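Local coordinates for transcription regulator PadR N-terminal domain-containing protein (Streptococcus mutans, PDB 3L7W) that probably acts as a PadR-family transcriptional regulator, a dimer that would bind DNA through a winged helix-turn-helix domain, at residues K92-G97 with G101-D106. Numbering follows the deposited sequence.
Sequences KMTIDG and GRIRHD
G101 and G97 meet where helix 75-100 ends: G101 N gives a weak, strongly bent hydrogen bond to G97 O at 3.1 Å. With a phi of 105°, G101 is the first residue to leave the helical conformation. Glycine suits this turn because a side chain would press against the preceding carbonyl oxygen.

The chain then doubles back, and the R102 side chain reaches back alongside the last turns of the helix. A bend at chi3 (-68°) brings its guanidinium obliquely against the G97 backbone. R102 NH2 comes 3.4 Å from G97 CA. NH2 also donates to a water whose O lies 2.7 Å away, in the guanidinium plane at its edge. That water's O in turn donates to M93 O at 2.6 Å, an oxygen that also accepts the backbone bond from G97 N. NH1 is engaged separately, in a salt bridge with E100.

I103 makes the firmer backbone link: I103 N lies 3.0 Å from G97 O, above the carbonyl plane. The bond is nearly straight, at 173°. The side chain heads toward the helix, where I103 CD1 settles 3.7 Å from G97 CA and also touches T94 O. Glycine suits position 97 because a CB there would run into CD1, and the branched isoleucine covers backbone of the last turns with hydrocarbon.

R104 curls back so that NH1 bonds I103 O at 2.7 Å, and it also reaches I98 O. One guanidinium face covers G101 O, folding the side chain over the turn.

From here the tail passes to the second subunit, where H105 N bonds T31 OG1. G97 O thus accepts one straight bond from I103 N, making up for the weak helical one from G101 N, while the arginine charges probably offset the partial negative charge of the helix C-terminus.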
loop_
_atom_site.group_PDB
_atom_site.type_symbol
_atom_site.label_atom_id
_atom_site.label_comp_id
_atom_site.label_asym_id
_atom_site.label_seq_id
_atom_site.Cartn_x
_atom_site.Cartn_y
_atom_site.Cartn_z
ATOM N N LYS A 92 1.688 -3.410 6.979
ATOM C CA LYS A 92 2.505 -2.343 7.514
ATOM C C LYS A 92 3.718 -2.882 8.239
ATOM O O LYS A 92 4.830 -2.461 7.952
ATOM C CB LYS A 92 1.702 -1.473 8.474
ATOM C CG LYS A 92 0.899 -0.385 7.802
ATOM C CD LYS A 92 0.325 0.558 8.846
ATOM C CE LYS A 92 -0.378 -0.230 9.943
ATOM N NZ LYS A 92 -1.190 0.618 10.863
HETATM N N MSE A 93 3.511 -3.799 9.186
HETATM C CA MSE A 93 4.626 -4.271 9.966
HETATM C C MSE A 93 5.626 -4.990 9.079
HETATM O O MSE A 93 6.817 -4.903 9.298
HETATM C CB MSE A 93 4.124 -5.181 11.073
HETATM C CG MSE A 93 3.216 -4.463 12.028
HETATM SE SE MSE A 93 2.419 -5.775 13.179
HETATM C CE MSE A 93 3.968 -6.276 14.154
ATOM N N THR A 94 5.118 -5.686 8.081
ATOM C CA THR A 94 5.980 -6.469 7.240
ATOM C C THR A 94 6.847 -5.544 6.406
ATOM O O THR A 94 8.044 -5.744 6.316
ATOM C CB THR A 94 5.170 -7.418 6.395
ATOM O OG1 THR A 94 4.466 -8.302 7.276
ATOM C CG2 THR A 94 6.085 -8.239 5.494
ATOM N N ILE A 95 6.235 -4.515 5.833
ATOM C CA ILE A 95 6.974 -3.508 5.105
ATOM C C ILE A 95 7.989 -2.824 6.018
ATOM O O ILE A 95 9.178 -2.762 5.711
ATOM C CB ILE A 95 6.020 -2.508 4.471
ATOM C CG1 ILE A 95 5.302 -3.195 3.311
ATOM C CG2 ILE A 95 6.772 -1.280 3.978
ATOM C CD1 ILE A 95 4.442 -2.267 2.513
ATOM N N ASP A 96 7.525 -2.346 7.161
ATOM C CA ASP A 96 8.407 -1.665 8.096
ATOM C C ASP A 96 9.486 -2.612 8.595
ATOM O O ASP A 96 10.628 -2.214 8.796
ATOM C CB ASP A 96 7.604 -1.110 9.269
ATOM C CG ASP A 96 6.762 0.079 8.878
ATOM O OD1 ASP A 96 6.950 0.619 7.766
ATOM O OD2 ASP A 96 5.918 0.484 9.688
ATOM N N GLY A 97 9.113 -3.872 8.790
ATOM C CA GLY A 97 10.051 -4.885 9.223
ATOM C C GLY A 97 11.133 -5.099 8.178
ATOM O O GLY A 97 12.316 -5.217 8.502
ATOM N N GLY A 101 15.010 -3.779 8.512
ATOM C CA GLY A 101 16.059 -4.784 8.497
ATOM C C GLY A 101 15.773 -6.067 9.246
ATOM O O GLY A 101 16.497 -7.051 9.087
ATOM N N ARG A 102 14.727 -6.070 10.068
ATOM C CA ARG A 102 14.394 -7.262 10.836
ATOM C C ARG A 102 13.959 -8.379 9.916
ATOM O O ARG A 102 14.350 -9.530 10.082
ATOM C CB ARG A 102 13.264 -6.977 11.821
ATOM C CG ARG A 102 13.595 -5.923 12.845
ATOM C CD ARG A 102 12.442 -5.742 13.807
ATOM N NE ARG A 102 11.283 -5.148 13.150
ATOM C CZ ARG A 102 11.178 -3.857 12.855
ATOM N NH1 ARG A 102 12.166 -3.018 13.158
ATOM N NH2 ARG A 102 10.082 -3.404 12.267
ATOM N N ILE A 103 13.135 -8.040 8.939
ATOM C CA ILE A 103 12.526 -9.063 8.116
ATOM C C ILE A 103 13.320 -9.331 6.834
ATOM O O ILE A 103 13.499 -8.446 6.008
ATOM C CB ILE A 103 11.067 -8.703 7.797
ATOM C CG1 ILE A 103 10.271 -8.601 9.103
ATOM C CG2 ILE A 103 10.492 -9.707 6.822
ATOM C CD1 ILE A 103 8.789 -8.329 8.929
ATOM N N ARG A 104 13.774 -10.572 6.690
ATOM C CA ARG A 104 14.559 -11.016 5.541
ATOM C C ARG A 104 14.165 -12.449 5.270
ATOM O O ARG A 104 13.850 -13.191 6.201
ATOM C CB ARG A 104 16.057 -10.981 5.869
ATOM C CG ARG A 104 16.631 -9.589 5.976
ATOM C CD ARG A 104 16.502 -8.851 4.651
ATOM N NE ARG A 104 17.099 -7.519 4.730
ATOM C CZ ARG A 104 16.426 -6.415 5.023
ATOM N NH1 ARG A 104 15.122 -6.480 5.262
ATOM N NH2 ARG A 104 17.053 -5.247 5.080
ATOM N N HIS A 105 14.196 -12.857 4.008
ATOM C CA HIS A 105 13.893 -14.244 3.689
ATOM C C HIS A 105 14.847 -15.188 4.441
ATOM O O HIS A 105 15.905 -14.766 4.923
ATOM C CB HIS A 105 13.995 -14.467 2.189
ATOM C CG HIS A 105 15.404 -14.554 1.701
ATOM N ND1 HIS A 105 16.181 -13.440 1.476
ATOM C CD2 HIS A 105 16.181 -15.624 1.416
ATOM C CE1 HIS A 105 17.376 -13.821 1.067
ATOM N NE2 HIS A 105 17.402 -15.142 1.021
ATOM N N ASP A 106 14.469 -16.453 4.473
ATOM C CA ASP A 106 15.277 -17.543 4.989
ATOM C C ASP A 106 15.001 -17.767 6.456
ATOM O O ASP A 106 14.316 -18.707 6.813
ATOM C CB ASP A 106 16.765 -17.296 4.749
HETATM O O HOH W 1 7.614 -4.381 11.753
#